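Local atomic coordinates of nisin biosynthesis protein nisC (Lactococcus lactis subsp. lactis, PDB entry 2G0D), a protein that catalyses the zinc-dependent cyclisation that forms the thioether (lanthionine-type) rings of the lantibiotic nisin during its biosynthesis. Residues G39-L44 / L90-L95; L161-L166 / C213-A218; Y288-L293 / K338-T343. All blocks are in the same frame, centred on the assembly; numbering follows the deposited sequence.

The three contacts follow one another along the chain, each closing before the next opens, and all lie within the alpha toroid of the cyclase. Interactions 1 and 3 each join two neighbouring inner helices, 37-45 with 85-92 and 281-294 with 327-341, while interaction 2 packs outer helix 156-168 against inner helix 208-221. The centres of interactions 1 and 2 are about 25 Å apart, those of 1 and 3 about 26 Å, and neither pair touches. Interactions 2 and 3, about 19 Å apart between centres, do meet, with Ala216 and Cys213 packing on Tyr290. Interaction 3 joins helices that follow zinc ligands, and interaction 1 closes another arc of the ring.

Interaction 1: residues G39-L44 / L90-L95; sequences GIILML and LSILHL
In the inner ring of the alpha toroid, helix 37-45 meets helix 85-92 by setting Ile41 and Leu42 against Ser91. The backbones come close here, with Leu42 CA only 5.5 Å from Ser91 CA, because the small serine lets the leucine lie directly on its main chain. Leu42 does this with its whole branch: CG and CD2 both stand 3.7 Å from Ser91 CA, and CD1 lies a little farther off, close to Ser91 CA and CB alike. With chi1 at -70° the leucine CG swings to the backbone-N side of its residue, and from there both methyls arrive at the neighbouring helix.

Ile41 makes the other half of the grip. Its CG2 methyl, placed anti to the isoleucine N, reaches Ser91 O at 3.3 Å, a close van der Waals approach. The same oxygen is met from within its own segment by the imidazole of His94, which turns an edge to it, with the oxygen in the ring plane. The same methyl only grazes Ile92 CG2, at 4.5 Å. Ile41 CD1 packs 4.2 Å from Ser91 OG. No hydrogen bond crosses between the segments; the serine hydroxyl is used inside its own helix, where chi1 of 75° folds OG back to bond to Ile88 O, so the polar end is satisfied although the residue is buried.

Outer helix 53-74 closes the contact, with Ile67 against Ile41 and Ile64 against Ile92, while Thr393 packs on Leu42. On helix 37-45, Met43 faces helix 376-387, the next wall of the ring. Such close packing of short inner helices, an aliphatic side chain laid on a small residue of its neighbour, with longer outer helices behind, helps to build the alpha toroid of LanC-like cyclases.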
loop_
_atom_site.group_PDB
_atom_site.type_symbol
_atom_site.label_atom_id
_atom_site.label_comp_id
_atom_site.label_asym_id
_atom_site.label_seq_id
_atom_site.Cartn_x
_atom_site.Cartn_y
_atom_site.Cartn_z
ATOM N N GLY A 39 10.375 -5.758 5.884
ATOM C CA GLY A 39 10.529 -5.872 4.403
ATOM C C GLY A 39 11.546 -6.934 4.002
ATOM O O GLY A 39 11.340 -7.701 3.053
ATOM N N ILE A 40 12.626 -7.028 4.777
ATOM C CA ILE A 40 13.649 -8.033 4.544
ATOM C C ILE A 40 13.144 -9.460 4.799
ATOM O O ILE A 40 13.405 -10.362 3.993
ATOM C CB ILE A 40 14.904 -7.763 5.412
ATOM C CG1 ILE A 40 15.398 -6.324 5.204
ATOM C CG2 ILE A 40 16.008 -8.740 5.077
ATOM C CD1 ILE A 40 15.598 -5.890 3.737
ATOM N N ILE A 41 12.439 -9.649 5.922
ATOM C CA ILE A 41 11.790 -10.906 6.264
ATOM C C ILE A 41 10.852 -11.335 5.129
ATOM O O ILE A 41 10.871 -12.496 4.746
ATOM C CB ILE A 41 10.995 -10.778 7.608
ATOM C CG1 ILE A 41 11.971 -10.669 8.803
ATOM C CG2 ILE A 41 10.038 -11.938 7.802
ATOM C CD1 ILE A 41 11.328 -10.098 10.110
ATOM N N LEU A 42 10.062 -10.404 4.577
ATOM C CA LEU A 42 9.151 -10.742 3.445
ATOM C C LEU A 42 9.871 -11.218 2.200
ATOM O O LEU A 42 9.504 -12.242 1.622
ATOM C CB LEU A 42 8.175 -9.614 3.106
ATOM C CG LEU A 42 7.110 -9.422 4.194
ATOM C CD1 LEU A 42 6.370 -8.104 4.036
ATOM C CD2 LEU A 42 6.115 -10.610 4.191
ATOM N N MET A 43 10.926 -10.507 1.822
ATOM C CA MET A 43 11.705 -10.867 0.644
ATOM C C MET A 43 12.315 -12.264 0.776
ATOM O O MET A 43 12.260 -13.044 -0.155
ATOM C CB MET A 43 12.799 -9.840 0.384
ATOM C CG MET A 43 13.824 -10.339 -0.660
ATOM S SD MET A 43 15.404 -9.508 -0.586
ATOM C CE MET A 43 16.082 -10.211 0.898
ATOM N N LEU A 44 12.892 -12.562 1.930
ATOM C CA LEU A 44 13.569 -13.845 2.178
ATOM C C LEU A 44 12.570 -14.991 2.260
ATOM O O LEU A 44 12.845 -16.101 1.800
ATOM C CB LEU A 44 14.383 -13.790 3.483
ATOM C CG LEU A 44 15.704 -13.012 3.563
ATOM C CD1 LEU A 44 16.257 -13.018 4.995
ATOM C CD2 LEU A 44 16.741 -13.568 2.621
ATOM N N LEU A 90 2.270 -8.193 9.537
ATOM C CA LEU A 90 2.166 -8.661 8.156
ATOM C C LEU A 90 3.386 -9.480 7.744
ATOM O O LEU A 90 3.244 -10.534 7.076
ATOM C CB LEU A 90 1.988 -7.488 7.159
ATOM C CG LEU A 90 1.721 -7.880 5.686
ATOM C CD1 LEU A 90 0.348 -8.493 5.551
ATOM C CD2 LEU A 90 1.869 -6.683 4.793
ATOM N N SER A 91 4.584 -9.012 8.141
ATOM C CA SER A 91 5.828 -9.650 7.707
ATOM C C SER A 91 5.995 -11.106 8.215
ATOM O O SER A 91 6.738 -11.916 7.602
ATOM C CB SER A 91 7.038 -8.779 8.047
ATOM O OG SER A 91 7.369 -8.807 9.439
ATOM N N ILE A 92 5.284 -11.459 9.303
ATOM C CA ILE A 92 5.373 -12.822 9.862
ATOM C C ILE A 92 4.046 -13.594 9.852
ATOM O O ILE A 92 3.965 -14.729 10.317
ATOM C CB ILE A 92 5.966 -12.825 11.307
ATOM C CG1 ILE A 92 4.980 -12.177 12.298
ATOM C CG2 ILE A 92 7.334 -12.122 11.352
ATOM C CD1 ILE A 92 5.474 -12.164 13.748
ATOM N N LEU A 93 2.998 -12.975 9.339
ATOM C CA LEU A 93 1.646 -13.568 9.392
ATOM C C LEU A 93 1.587 -15.021 8.868
ATOM O O LEU A 93 0.944 -15.873 9.489
ATOM C CB LEU A 93 0.624 -12.671 8.664
ATOM C CG LEU A 93 -0.826 -13.164 8.698
ATOM C CD1 LEU A 93 -1.343 -13.308 10.130
ATOM C CD2 LEU A 93 -1.714 -12.245 7.916
ATOM N N HIS A 94 2.277 -15.306 7.759
ATOM C CA HIS A 94 2.312 -16.670 7.153
ATOM C C HIS A 94 2.924 -17.753 8.052
ATOM O O HIS A 94 2.761 -18.943 7.797
ATOM C CB HIS A 94 3.104 -16.641 5.863
ATOM C CG HIS A 94 4.530 -16.261 6.067
ATOM N ND1 HIS A 94 4.909 -14.967 6.339
ATOM C CD2 HIS A 94 5.661 -17.002 6.070
ATOM C CE1 HIS A 94 6.218 -14.922 6.493
ATOM N NE2 HIS A 94 6.699 -16.145 6.344
ATOM N N LEU A 95 3.593 -17.329 9.116
ATOM C CA LEU A 95 4.243 -18.244 10.045
ATOM C C LEU A 95 3.374 -18.585 11.269
ATOM O O LEU A 95 3.769 -19.413 12.089
ATOM C CB LEU A 95 5.555 -17.642 10.496
ATOM C CG LEU A 95 6.683 -17.506 9.453
ATOM C CD1 LEU A 95 7.811 -16.610 9.972
ATOM C CD2 LEU A 95 7.234 -18.875 9.075
#

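Interaction 2: residues L161-L166 / C213-A218; sequences LIINFL and CILAYA
Ile214 is the first residue of 213-218 to touch helix 156-168: it and Leu166 cross obliquely, with Ile214 CG2 3.6 Å from Leu166 CD1. A chi1 of -151° makes this possible, sending CG1 off beside the carbonyl carbon and leaving CG2 to face the leucine.

Leu215 comes next and reaches between Ile163 and Leu166. Its CD2 methyl lies 4.0 Å from Ile163 O and 4.2 Å from Ile163 CG2, with Leu166 CB at the outer limit of contact. That carbonyl oxygen also accepts a hydrogen bond from Ser167 OG within its own helix.

One turn on from Ile214, Ala218 offers just a CB, and Ile163 fills in over it. The isoleucine CD1 sits 3.5 Å from Ala218 CB, with CG1 behind it at 3.9 Å.

Leu144 and Leu147 of helix 140-147 meet Ile162. The axes of the two short segments approach to 10.8 Å and run at 138° to each other, nearer antiparallel than parallel. A seam of aliphatic side chains between an outer and an inner helix, with no hydrogen bond across it, is the radial packing of an alpha toroid.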
loop_
_atom_site.group_PDB
_atom_site.type_symbol
_atom_site.label_atom_id
_atom_site.label_comp_id
_atom_site.label_asym_id
_atom_site.label_seq_id
_atom_site.Cartn_x
_atom_site.Cartn_y
_atom_site.Cartn_z
ATOM N N LEU A 161 -15.650 -0.491 13.305
ATOM C CA LEU A 161 -15.276 0.801 13.879
ATOM C C LEU A 161 -14.415 1.611 12.913
ATOM O O LEU A 161 -14.683 2.797 12.700
ATOM C CB LEU A 161 -14.531 0.618 15.219
ATOM C CG LEU A 161 -14.150 1.892 15.989
ATOM C CD1 LEU A 161 -15.343 2.441 16.807
ATOM C CD2 LEU A 161 -12.941 1.617 16.903
ATOM N N ILE A 162 -13.385 0.980 12.347
ATOM C CA ILE A 162 -12.512 1.616 11.325
ATOM C C ILE A 162 -13.294 1.957 10.035
ATOM O O ILE A 162 -13.215 3.079 9.505
ATOM C CB ILE A 162 -11.331 0.687 10.929
ATOM C CG1 ILE A 162 -10.330 0.542 12.080
ATOM C CG2 ILE A 162 -10.627 1.177 9.684
ATOM C CD1 ILE A 162 -9.376 -0.636 11.921
ATOM N N ILE A 163 -14.047 0.981 9.534
ATOM C CA ILE A 163 -14.867 1.166 8.324
ATOM C C ILE A 163 -15.830 2.353 8.476
ATOM O O ILE A 163 -15.901 3.214 7.582
ATOM C CB ILE A 163 -15.611 -0.134 7.948
ATOM C CG1 ILE A 163 -14.658 -1.109 7.236
ATOM C CG2 ILE A 163 -16.863 0.134 7.033
ATOM C CD1 ILE A 163 -15.084 -2.561 7.389
ATOM N N ASN A 164 -16.540 2.413 9.606
ATOM C CA ASN A 164 -17.474 3.524 9.863
ATOM C C ASN A 164 -16.746 4.857 9.970
ATOM O O ASN A 164 -17.207 5.866 9.430
ATOM C CB ASN A 164 -18.295 3.291 11.138
ATOM C CG ASN A 164 -19.439 2.315 10.943
ATOM O OD1 ASN A 164 -19.711 1.854 9.834
ATOM N ND2 ASN A 164 -20.122 1.987 12.043
ATOM N N PHE A 165 -15.597 4.851 10.652
ATOM C CA PHE A 165 -14.770 6.039 10.784
ATOM C C PHE A 165 -14.241 6.565 9.439
ATOM O O PHE A 165 -14.315 7.773 9.165
ATOM C CB PHE A 165 -13.623 5.778 11.753
ATOM C CG PHE A 165 -12.633 6.902 11.840
ATOM C CD1 PHE A 165 -12.802 7.922 12.778
ATOM C CD2 PHE A 165 -11.530 6.944 10.987
ATOM C CE1 PHE A 165 -11.879 8.965 12.860
ATOM C CE2 PHE A 165 -10.610 7.985 11.060
ATOM C CZ PHE A 165 -10.784 8.988 12.001
ATOM N N LEU A 166 -13.700 5.674 8.604
ATOM C CA LEU A 166 -13.294 6.065 7.261
ATOM C C LEU A 166 -14.452 6.620 6.402
ATOM O O LEU A 166 -14.329 7.709 5.835
ATOM C CB LEU A 166 -12.558 4.915 6.533
ATOM C CG LEU A 166 -11.250 4.387 7.155
ATOM C CD1 LEU A 166 -10.720 3.074 6.457
ATOM C CD2 LEU A 166 -10.176 5.486 7.218
ATOM N N CYS A 213 -10.302 1.988 -2.070
ATOM C CA CYS A 213 -9.849 0.601 -2.225
ATOM C C CYS A 213 -10.136 -0.210 -0.981
ATOM O O CYS A 213 -10.633 -1.337 -1.082
ATOM C CB CYS A 213 -8.349 0.518 -2.541
ATOM S SG CYS A 213 -7.913 1.103 -4.220
ATOM N N ILE A 214 -9.831 0.354 0.192
ATOM C CA ILE A 214 -9.973 -0.424 1.428
ATOM C C ILE A 214 -11.447 -0.683 1.739
ATOM O O ILE A 214 -11.809 -1.769 2.208
ATOM C CB ILE A 214 -9.143 0.139 2.645
ATOM C CG1 ILE A 214 -8.756 -0.995 3.604
ATOM C CG2 ILE A 214 -9.896 1.242 3.410
ATOM C CD1 ILE A 214 -7.864 -2.103 2.953
ATOM N N LEU A 215 -12.303 0.291 1.439
ATOM C CA LEU A 215 -13.756 0.076 1.593
ATOM C C LEU A 215 -14.358 -0.953 0.649
ATOM O O LEU A 215 -15.282 -1.683 1.044
ATOM C CB LEU A 215 -14.528 1.383 1.461
ATOM C CG LEU A 215 -14.208 2.414 2.547
ATOM C CD1 LEU A 215 -14.910 3.721 2.204
ATOM C CD2 LEU A 215 -14.582 1.944 3.976
ATOM N N ALA A 216 -13.870 -0.986 -0.593
ATOM C CA ALA A 216 -14.284 -1.996 -1.552
ATOM C C ALA A 216 -13.828 -3.379 -1.073
ATOM O O ALA A 216 -14.611 -4.335 -1.075
ATOM C CB ALA A 216 -13.700 -1.688 -2.941
ATOM N N TYR A 217 -12.552 -3.473 -0.677
ATOM C CA TYR A 217 -11.993 -4.737 -0.166
ATOM C C TYR A 217 -12.731 -5.216 1.074
ATOM O O TYR A 217 -13.076 -6.372 1.130
ATOM C CB TYR A 217 -10.488 -4.633 0.096
ATOM C CG TYR A 217 -9.805 -5.924 0.544
ATOM C CD1 TYR A 217 -9.865 -7.086 -0.236
ATOM C CD2 TYR A 217 -9.070 -5.973 1.737
ATOM C CE1 TYR A 217 -9.223 -8.259 0.161
ATOM C CE2 TYR A 217 -8.417 -7.145 2.125
ATOM C CZ TYR A 217 -8.491 -8.263 1.337
ATOM O OH TYR A 217 -7.858 -9.419 1.741
ATOM N N ALA A 218 -12.982 -4.331 2.042
ATOM C CA ALA A 218 -13.853 -4.623 3.207
ATOM C C ALA A 218 -15.215 -5.195 2.813
ATOM O O ALA A 218 -15.614 -6.211 3.355
ATOM C CB ALA A 218 -14.035 -3.371 4.100
#

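Interaction 3: residues Y288-L293 / K338-T343; sequences YLYGGL and KRLLNT
The flat group here is the Tyr290 ring, which turns an edge to helix 327-341: Leu340 CD1 approaches CE1 of the ring at 4.1 Å, near the ring plane, the two side chains crossing at about a right angle. Phe405 stacks on this ring, and Phe402 meets it with the planes about 40° apart. The phenol oxygen bonds to Leu400 O and Phe402 N, which pins the far end of the ring.

Both helices belong to the inner ring of the alpha toroid. Each begins shortly after zinc ligands, Cys278 ahead of helix 281-294, Cys324 and His325 ahead of helix 327-341, so the contact joins two elements that run on from the metal site.

Away from the ring, leucines do the work. Leu289, its CG anti to the backbone N (chi1 175°), lies alongside Leu341, the two pointing opposite ways, with Leu289 CD1 3.8 Å from Leu341 CD1. Leu340 CD1 also reaches 4.3 Å from Leu289 CD2, so this one methyl meets the tyrosine and two leucines. No hydrogen bond spans the two segments, and the backbones stay well apart. One turn farther on, Leu293 straddles both partners: its CD1 stands 4.3 Å from Leu340 CD1, and its CD2 lies 4.3 Å from Leu341 CD2.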
loop_
_atom_site.group_PDB
_atom_site.type_symbol
_atom_site.label_atom_id
_atom_site.label_comp_id
_atom_site.label_asym_id
_atom_site.label_seq_id
_atom_site.Cartn_x
_atom_site.Cartn_y
_atom_site.Cartn_z
ATOM N N TYR A 288 -10.717 1.746 -9.325
ATOM C CA TYR A 288 -11.752 1.478 -10.305
ATOM C C TYR A 288 -11.936 -0.043 -10.443
ATOM O O TYR A 288 -13.054 -0.548 -10.621
ATOM C CB TYR A 288 -11.383 2.113 -11.648
ATOM C CG TYR A 288 -11.698 3.605 -11.769
ATOM C CD1 TYR A 288 -12.876 4.031 -12.403
ATOM C CD2 TYR A 288 -10.833 4.585 -11.258
ATOM C CE1 TYR A 288 -13.199 5.393 -12.524
ATOM C CE2 TYR A 288 -11.143 5.963 -11.387
ATOM C CZ TYR A 288 -12.328 6.349 -12.034
ATOM O OH TYR A 288 -12.667 7.683 -12.182
ATOM N N LEU A 289 -10.826 -0.759 -10.339
ATOM C CA LEU A 289 -10.819 -2.191 -10.463
ATOM C C LEU A 289 -11.639 -2.760 -9.301
ATOM O O LEU A 289 -12.632 -3.461 -9.519
ATOM C CB LEU A 289 -9.355 -2.699 -10.420
ATOM C CG LEU A 289 -9.201 -4.216 -10.411
ATOM C CD1 LEU A 289 -9.881 -4.770 -11.692
ATOM C CD2 LEU A 289 -7.757 -4.656 -10.308
ATOM N N TYR A 290 -11.206 -2.438 -8.074
ATOM C CA TYR A 290 -11.829 -2.927 -6.862
ATOM C C TYR A 290 -13.267 -2.441 -6.696
ATOM O O TYR A 290 -14.143 -3.225 -6.329
ATOM C CB TYR A 290 -10.990 -2.559 -5.640
ATOM C CG TYR A 290 -9.591 -3.202 -5.592
ATOM C CD1 TYR A 290 -9.342 -4.467 -6.158
ATOM C CD2 TYR A 290 -8.549 -2.559 -4.948
ATOM C CE1 TYR A 290 -8.066 -5.056 -6.090
ATOM C CE2 TYR A 290 -7.275 -3.128 -4.880
ATOM C CZ TYR A 290 -7.044 -4.370 -5.443
ATOM O OH TYR A 290 -5.775 -4.900 -5.379
ATOM N N GLY A 291 -13.505 -1.154 -6.949
ATOM C CA GLY A 291 -14.881 -0.593 -6.964
ATOM C C GLY A 291 -15.772 -1.316 -7.959
ATOM O O GLY A 291 -16.896 -1.735 -7.623
ATOM N N GLY A 292 -15.259 -1.498 -9.173
ATOM C CA GLY A 292 -15.972 -2.197 -10.237
ATOM C C GLY A 292 -16.324 -3.635 -9.910
ATOM O O GLY A 292 -17.440 -4.094 -10.212
ATOM N N LEU A 293 -15.377 -4.361 -9.320
ATOM C CA LEU A 293 -15.640 -5.738 -8.895
ATOM C C LEU A 293 -16.565 -5.759 -7.675
ATOM O O LEU A 293 -17.492 -6.568 -7.645
ATOM C CB LEU A 293 -14.359 -6.542 -8.640
ATOM C CG LEU A 293 -13.396 -6.692 -9.841
ATOM C CD1 LEU A 293 -12.005 -7.215 -9.373
ATOM C CD2 LEU A 293 -13.969 -7.552 -10.970
ATOM N N LYS A 338 -3.821 -8.884 -14.203
ATOM C CA LYS A 338 -3.804 -10.128 -14.979
ATOM C C LYS A 338 -4.336 -11.310 -14.158
ATOM O O LYS A 338 -5.141 -12.090 -14.642
ATOM C CB LYS A 338 -2.384 -10.421 -15.473
ATOM C CG LYS A 338 -2.300 -11.614 -16.402
ATOM C CD LYS A 338 -0.875 -11.971 -16.745
ATOM C CE LYS A 338 -0.846 -13.183 -17.665
ATOM N NZ LYS A 338 -1.345 -12.843 -19.030
ATOM N N ARG A 339 -3.867 -11.420 -12.912
ATOM C CA ARG A 339 -4.336 -12.409 -11.949
ATOM C C ARG A 339 -5.866 -12.360 -11.735
ATOM O O ARG A 339 -6.499 -13.405 -11.664
ATOM C CB ARG A 339 -3.625 -12.195 -10.598
ATOM C CG ARG A 339 -3.790 -13.351 -9.586
ATOM C CD ARG A 339 -2.503 -13.547 -8.739
ATOM N NE ARG A 339 -2.155 -12.256 -8.243
ATOM C CZ ARG A 339 -1.143 -11.505 -8.661
ATOM N NH1 ARG A 339 -0.249 -11.927 -9.551
ATOM N NH2 ARG A 339 -1.041 -10.307 -8.148
ATOM N N LEU A 340 -6.453 -11.164 -11.601
ATOM C CA LEU A 340 -7.897 -11.085 -11.291
ATOM C C LEU A 340 -8.800 -11.171 -12.541
ATOM O O LEU A 340 -9.878 -11.753 -12.487
ATOM C CB LEU A 340 -8.237 -9.842 -10.461
ATOM C CG LEU A 340 -7.597 -9.707 -9.058
ATOM C CD1 LEU A 340 -8.051 -8.433 -8.369
ATOM C CD2 LEU A 340 -7.854 -10.926 -8.174
ATOM N N LEU A 341 -8.320 -10.626 -13.660
ATOM C CA LEU A 341 -9.113 -10.450 -14.885
ATOM C C LEU A 341 -8.719 -11.401 -16.016
ATOM O O LEU A 341 -9.458 -11.565 -16.995
ATOM C CB LEU A 341 -9.015 -8.988 -15.356
ATOM C CG LEU A 341 -9.449 -7.905 -14.341
ATOM C CD1 LEU A 341 -9.515 -6.520 -14.996
ATOM C CD2 LEU A 341 -10.796 -8.224 -13.745
ATOM N N ASN A 342 -7.556 -12.034 -15.886
ATOM C CA ASN A 342 -7.012 -12.840 -16.968
ATOM C C ASN A 342 -6.852 -12.016 -18.232
ATOM O O ASN A 342 -6.993 -12.519 -19.340
ATOM C CB ASN A 342 -7.869 -14.083 -17.224
ATOM C CG ASN A 342 -7.994 -14.953 -15.993
ATOM O OD1 ASN A 342 -9.109 -15.236 -15.517
ATOM N ND2 ASN A 342 -6.850 -15.370 -15.448
ATOM N N THR A 343 -6.552 -10.734 -18.049
ATOM C CA THR A 343 -6.294 -9.853 -19.176
ATOM C C THR A 343 -4.882 -10.069 -19.704
ATOM O O THR A 343 -3.978 -10.353 -18.934
ATOM C CB THR A 343 -6.507 -8.371 -18.806
ATOM O OG1 THR A 343 -6.179 -7.563 -19.932
ATOM C CG2 THR A 343 -5.612 -7.944 -17.615
#